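PDB 3OI8: magnesium and cobalt efflux protein CorC from Neisseria meningitidis serogroup B, which probably takes part in the transport of magnesium and cobalt ions, the piece in this crystal being its adenosine-binding pair of CBS domains with the preceding N-terminal region. Local coordinates for residues 48-53 with 143-148; 136-141 with 147-152. All blocks are in the same frame, centred on the assembly; numbering follows the deposited sequence.

Contact 1: 48-53 with 143-148; sequences SRMNVL and GGTSGL. With ADN (adenosine), chain C.
Met-50, present as selenomethionine, carries this contact almost by itself, reaching from the loop 48-53 across to three residues of strand 145-148. Its CG lies 3.7 Å from CD2 of Leu-148, and the two side chains run past each other in opposite senses, so that they meet along their flanks and not at their ends. With CG turned anti to the carbonyl carbon (chi1 -52°), the Met-50 chain first extends toward the strand and then bends at chi3. The extended arm brings SE of Met-50 to 3.7 Å from C of Gly-147, and the bend (chi3 -61°) then turns CE of Met-50 to CG2 of Thr-145 at 4.0 Å. The hydroxyl of Thr-145 is engaged apart from this apolar touch, hydrogen-bonded to the carbonyl of Lys-81. No hydrogen bond joins the two segments; what holds them here is buried apolar contact.

The example illustrates how a pair of CBS domains builds a nucleoside site at its interface, since the loop belongs to the first CBS sequence and the strand to the second. The loop recognises adenosine through its own backbone: N of Asn-51 donates to N1 of the adenine at 2.7 Å, while the adenine N6 donates to O of Asn-51 at 3.1 Å. This two-point pairing uses the edge by which adenine is told from other bases, and leaves the Asn-51 side chain to hydrogen-bond His-71, which itself hydrogen-bonds adenosine through ND1. Leu-148 adds an apolar contact from the second CBS sequence, its CD2 coming within 3.8 Å of N1 of adenosine. The same methyl thus packs against Met-50 and the base, while CA of Met-50 approaches C2 of the adenine to 3.5 Å.

Contact 2: 136-141 with 147-152; sequences AIVIDE and GLVTFE
The beta hairpin formed by strands 135-139 and 145-150 supplies this contact, in which residues 136-139 and 147-150 run antiparallel with their short axes at 140°. Ala-136 and Val-149 make a hydrogen-bonded pair: N of Ala-136 lies 2.8 Å from O of Val-149, a nearly straight bond at 166°, and N of Val-149 returns one to O of Ala-136 at 2.9 Å. At Val-138 and Gly-147 the exchange is less even. N of Val-138 donates to O of Gly-147 at 2.8 Å from well above the carbonyl plane, whereas N of Gly-147 to O of Val-138 is weak at 3.3 Å, a bond that belongs to the classic beta bulge in which Ser-146 and Gly-147 both face Val-138.

Ala-136, Val-138 and Val-149 share one face of the sheet. Val-138 CG2 and Val-149 CG1 meet at 3.8 Å, their side chains crossing at about a right angle; chi1 of 57° places CG1 of Val-149 between its backbone N and carbonyl carbon, from where it also touches CB of Ala-136 at 4.0 Å. Val-149 further packs on Leu-124 of helix 121-130. On the other face, CD1 of Ile-137 rests against CB of Leu-148 at 4.2 Å. Ending the strand, Thr-150 is the N-cap of helix 151-154, its OG1 hydrogen-bonded to N of Asp-153, whose OD1 binds adenosine; such a sheet-to-helix passage is typical of the CBS fold.

Overall arrangement
The two contacts meet on strand 145-150, share Gly-147 and Leu-148, and have centres about 8 Å apart. Along the chain the loop 48-53 comes first, in the first CBS sequence; strand 135-139 and then strand 145-150 follow in the second. Contact 2 pairs neighbours close in sequence within the four-stranded sheet, whereas contact 1 spans some 90 residues to bring the two CBS sequences together. The sheet itself mixes them, because strand 45-46, just before the loop, flanks strand 145-150 on the side away from 135-139. The hairpin thus presents Leu-148 to the adenosine and leads into the helix bearing Asp-153, while the loop supplies two backbone hydrogen bonds to the adenine.

Contact 1: 48-53 with 143-148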
loop_
_atom_site.group_PDB
_atom_site.type_symbol
_atom_site.label_atom_id
_atom_site.label_comp_id
_atom_site.label_asym_id
_atom_site.label_seq_id
_atom_site.Cartn_x
_atom_site.Cartn_y
_atom_site.Cartn_z
ATOM N N SER A 48 -20.127 5.724 -10.335
ATOM C CA SER A 48 -20.563 7.111 -10.293
ATOM C C SER A 48 -19.755 7.969 -9.312
ATOM O O SER A 48 -19.913 9.182 -9.283
ATOM C CB SER A 48 -22.073 7.207 -10.012
ATOM O OG SER A 48 -22.476 6.284 -9.007
ATOM N N ARG A 49 -18.875 7.346 -8.529
ATOM C CA ARG A 49 -18.081 8.082 -7.537
ATOM C C ARG A 49 -16.569 8.102 -7.800
ATOM O O ARG A 49 -15.810 8.728 -7.050
ATOM C CB ARG A 49 -18.337 7.528 -6.130
ATOM C CG ARG A 49 -19.770 7.708 -5.663
ATOM C CD ARG A 49 -19.982 7.133 -4.267
ATOM N NE ARG A 49 -21.386 7.214 -3.869
ATOM C CZ ARG A 49 -21.874 6.728 -2.732
ATOM N NH1 ARG A 49 -21.072 6.114 -1.867
ATOM N NH2 ARG A 49 -23.166 6.850 -2.462
HETATM N N MSE A 50 -16.117 7.416 -8.845
HETATM C CA MSE A 50 -14.684 7.406 -9.136
HETATM C C MSE A 50 -14.230 8.772 -9.628
HETATM O O MSE A 50 -14.968 9.448 -10.340
HETATM C CB MSE A 50 -14.372 6.410 -10.243
HETATM C CG MSE A 50 -14.908 5.035 -10.029
HETATM SE SE MSE A 50 -14.436 3.996 -11.588
HETATM C CE MSE A 50 -15.389 5.010 -12.945
ATOM N N ASN A 51 -13.007 9.165 -9.278
ATOM C CA ASN A 51 -12.399 10.358 -9.853
ATOM C C ASN A 51 -11.564 9.944 -11.056
ATOM O O ASN A 51 -10.585 9.210 -10.898
ATOM C CB ASN A 51 -11.512 11.080 -8.826
ATOM C CG ASN A 51 -12.314 11.722 -7.705
ATOM O OD1 ASN A 51 -11.978 11.574 -6.532
ATOM N ND2 ASN A 51 -13.377 12.440 -8.064
ATOM N N VAL A 52 -11.955 10.397 -12.251
ATOM C CA VAL A 52 -11.271 9.992 -13.483
ATOM C C VAL A 52 -10.669 11.180 -14.247
ATOM O O VAL A 52 -11.012 12.338 -13.991
ATOM C CB VAL A 52 -12.234 9.245 -14.430
ATOM C CG1 VAL A 52 -12.808 7.999 -13.745
ATOM C CG2 VAL A 52 -13.367 10.179 -14.883
ATOM N N LEU A 53 -9.789 10.887 -15.203
ATOM C CA LEU A 53 -9.234 11.928 -16.077
ATOM C C LEU A 53 -9.691 11.691 -17.509
ATOM O O LEU A 53 -9.776 10.539 -17.942
ATOM C CB LEU A 53 -7.703 11.884 -16.034
ATOM C CG LEU A 53 -7.085 12.043 -14.635
ATOM C CD1 LEU A 53 -5.584 11.815 -14.703
ATOM C CD2 LEU A 53 -7.400 13.421 -14.072
ATOM N N GLY A 143 -19.868 -6.280 -19.064
ATOM C CA GLY A 143 -18.740 -5.588 -19.675
ATOM C C GLY A 143 -18.613 -4.115 -19.303
ATOM O O GLY A 143 -17.608 -3.478 -19.600
ATOM N N GLY A 144 -19.634 -3.567 -18.650
ATOM C CA GLY A 144 -19.596 -2.179 -18.226
ATOM C C GLY A 144 -18.762 -2.001 -16.966
ATOM O O GLY A 144 -18.479 -2.965 -16.259
ATOM N N THR A 145 -18.375 -0.761 -16.688
ATOM C CA THR A 145 -17.603 -0.424 -15.497
ATOM C C THR A 145 -18.507 -0.380 -14.269
ATOM O O THR A 145 -19.513 0.330 -14.270
ATOM C CB THR A 145 -16.955 0.970 -15.679
ATOM O OG1 THR A 145 -16.008 0.913 -16.745
ATOM C CG2 THR A 145 -16.273 1.425 -14.424
ATOM N N SER A 146 -18.164 -1.148 -13.233
ATOM C CA SER A 146 -18.915 -1.140 -11.973
ATOM C C SER A 146 -18.259 -0.204 -10.972
ATOM O O SER A 146 -18.918 0.356 -10.107
ATOM C CB SER A 146 -18.975 -2.542 -11.351
ATOM O OG SER A 146 -19.545 -3.474 -12.241
ATOM N N GLY A 147 -16.945 -0.061 -11.074
ATOM C CA GLY A 147 -16.220 0.836 -10.196
ATOM C C GLY A 147 -14.737 0.527 -10.254
ATOM O O GLY A 147 -14.239 0.016 -11.256
ATOM N N LEU A 148 -14.027 0.848 -9.184
ATOM C CA LEU A 148 -12.596 0.569 -9.122
ATOM C C LEU A 148 -12.293 0.058 -7.716
ATOM O O LEU A 148 -13.123 0.207 -6.803
ATOM C CB LEU A 148 -11.772 1.825 -9.473
ATOM C CG LEU A 148 -11.827 3.057 -8.561
ATOM C CD1 LEU A 148 -10.999 2.863 -7.293
ATOM C CD2 LEU A 148 -11.327 4.311 -9.309
HETATM O "O5'" ADN C . -7.040 8.396 -2.006
HETATM C "C5'" ADN C . -7.530 8.261 -0.696
HETATM C "C4'" ADN C . -8.759 7.303 -0.681
HETATM O "O4'" ADN C . -9.687 7.656 -1.750
HETATM C "C3'" ADN C . -8.326 5.837 -0.899
HETATM O "O3'" ADN C . -8.333 5.154 0.325
HETATM C "C2'" ADN C . -9.362 5.260 -1.833
HETATM O "O2'" ADN C . -10.401 4.656 -1.097
HETATM C "C1'" ADN C . -9.946 6.468 -2.565
HETATM N N9 ADN C . -9.364 6.633 -3.895
HETATM C C8 ADN C . -7.901 6.497 -4.291
HETATM N N7 ADN C . -7.799 6.812 -5.759
HETATM C C5 ADN C . -9.210 7.155 -6.267
HETATM C C6 ADN C . -9.744 7.567 -7.673
HETATM N N6 ADN C . -8.805 7.725 -8.784
HETATM N N1 ADN C . -11.165 7.835 -7.857
HETATM C C2 ADN C . -12.134 7.720 -6.689
HETATM N N3 ADN C . -11.611 7.320 -5.308
HETATM C C4 ADN C . -10.164 7.046 -5.119
#

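Contact 2: 136-141 with 147-152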
loop_
_atom_site.group_PDB
_atom_site.type_symbol
_atom_site.label_atom_id
_atom_site.label_comp_id
_atom_site.label_asym_id
_atom_site.label_seq_id
_atom_site.Cartn_x
_atom_site.Cartn_y
_atom_site.Cartn_z
ATOM N N ALA A 136 -7.391 -1.711 -9.572
ATOM C CA ALA A 136 -8.019 -2.453 -10.656
ATOM C C ALA A 136 -9.360 -1.808 -10.965
ATOM O O ALA A 136 -9.947 -1.126 -10.122
ATOM C CB ALA A 136 -8.214 -3.901 -10.283
ATOM N N ILE A 137 -9.838 -2.031 -12.178
ATOM C CA ILE A 137 -11.146 -1.534 -12.579
ATOM C C ILE A 137 -12.108 -2.705 -12.466
ATOM O O ILE A 137 -11.825 -3.792 -12.970
ATOM C CB ILE A 137 -11.119 -1.044 -14.032
ATOM C CG1 ILE A 137 -10.075 0.079 -14.212
ATOM C CG2 ILE A 137 -12.542 -0.671 -14.489
ATOM C CD1 ILE A 137 -10.327 1.325 -13.382
ATOM N N VAL A 138 -13.232 -2.489 -11.789
ATOM C CA VAL A 138 -14.208 -3.545 -11.590
ATOM C C VAL A 138 -15.223 -3.517 -12.724
ATOM O O VAL A 138 -15.757 -2.462 -13.059
ATOM C CB VAL A 138 -14.888 -3.385 -10.237
ATOM C CG1 VAL A 138 -15.843 -4.566 -9.950
ATOM C CG2 VAL A 138 -13.804 -3.265 -9.156
ATOM N N ILE A 139 -15.453 -4.682 -13.322
ATOM C CA ILE A 139 -16.325 -4.832 -14.481
ATOM C C ILE A 139 -17.598 -5.581 -14.073
ATOM O O ILE A 139 -17.534 -6.544 -13.325
ATOM C CB ILE A 139 -15.602 -5.643 -15.581
ATOM C CG1 ILE A 139 -14.379 -4.886 -16.091
ATOM C CG2 ILE A 139 -16.545 -5.971 -16.731
ATOM C CD1 ILE A 139 -14.697 -3.497 -16.603
ATOM N N ASP A 140 -18.755 -5.149 -14.563
ATOM C CA ASP A 140 -19.997 -5.852 -14.259
ATOM C C ASP A 140 -20.147 -7.062 -15.182
ATOM O O ASP A 140 -19.310 -7.290 -16.058
ATOM C CB ASP A 140 -21.217 -4.912 -14.348
ATOM C CG ASP A 140 -21.438 -4.346 -15.744
ATOM O OD1 ASP A 140 -21.172 -5.048 -16.742
ATOM O OD2 ASP A 140 -21.901 -3.188 -15.847
ATOM N N GLU A 141 -21.214 -7.833 -14.997
ATOM C CA GLU A 141 -21.373 -9.077 -15.742
ATOM C C GLU A 141 -21.705 -8.858 -17.222
ATOM O O GLU A 141 -21.903 -9.818 -17.963
ATOM C CB GLU A 141 -22.419 -9.982 -15.080
ATOM C CG GLU A 141 -23.775 -9.327 -14.853
ATOM C CD GLU A 141 -23.873 -8.612 -13.512
ATOM O OE1 GLU A 141 -22.952 -7.838 -13.168
ATOM O OE2 GLU A 141 -24.882 -8.821 -12.803
ATOM N N GLY A 147 -16.945 -0.061 -11.074
ATOM C CA GLY A 147 -16.220 0.836 -10.196
ATOM C C GLY A 147 -14.737 0.527 -10.254
ATOM O O GLY A 147 -14.239 0.016 -11.256
ATOM N N LEU A 148 -14.027 0.848 -9.184
ATOM C CA LEU A 148 -12.596 0.569 -9.122
ATOM C C LEU A 148 -12.293 0.058 -7.716
ATOM O O LEU A 148 -13.123 0.207 -6.803
ATOM C CB LEU A 148 -11.772 1.825 -9.473
ATOM C CG LEU A 148 -11.827 3.057 -8.561
ATOM C CD1 LEU A 148 -10.999 2.863 -7.293
ATOM C CD2 LEU A 148 -11.327 4.311 -9.309
ATOM N N VAL A 149 -11.141 -0.578 -7.554
ATOM C CA VAL A 149 -10.728 -1.084 -6.246
ATOM C C VAL A 149 -9.224 -0.889 -6.094
ATOM O O VAL A 149 -8.465 -1.033 -7.075
ATOM C CB VAL A 149 -11.183 -2.571 -6.011
ATOM C CG1 VAL A 149 -10.661 -3.497 -7.099
ATOM C CG2 VAL A 149 -10.782 -3.065 -4.606
ATOM N N THR A 150 -8.799 -0.512 -4.886
ATOM C CA THR A 150 -7.392 -0.218 -4.648
ATOM C C THR A 150 -6.783 -1.057 -3.518
ATOM O O THR A 150 -7.473 -1.476 -2.588
ATOM C CB THR A 150 -7.177 1.280 -4.293
ATOM O OG1 THR A 150 -7.655 1.518 -2.965
ATOM C CG2 THR A 150 -7.943 2.198 -5.269
ATOM N N PHE A 151 -5.479 -1.284 -3.643
ATOM C CA PHE A 151 -4.659 -1.969 -2.649
ATOM C C PHE A 151 -4.819 -1.309 -1.289
ATOM O O PHE A 151 -5.132 -1.964 -0.296
ATOM C CB PHE A 151 -3.195 -1.924 -3.108
ATOM C CG PHE A 151 -2.206 -2.472 -2.103
ATOM C CD1 PHE A 151 -2.086 -3.839 -1.902
ATOM C CD2 PHE A 151 -1.373 -1.616 -1.394
ATOM C CE1 PHE A 151 -1.172 -4.347 -0.980
ATOM C CE2 PHE A 151 -0.456 -2.112 -0.476
ATOM C CZ PHE A 151 -0.354 -3.483 -0.268
ATOM N N GLU A 152 -4.645 0.002 -1.245
ATOM C CA GLU A 152 -4.683 0.704 0.031
ATOM C C GLU A 152 -6.039 0.596 0.717
ATOM O O GLU A 152 -6.117 0.594 1.946
ATOM C CB GLU A 152 -4.227 2.158 -0.131
ATOM C CG GLU A 152 -2.778 2.258 -0.623
ATOM C CD GLU A 152 -2.202 3.661 -0.541
ATOM O OE1 GLU A 152 -0.966 3.803 -0.689
ATOM O OE2 GLU A 152 -2.979 4.618 -0.327
#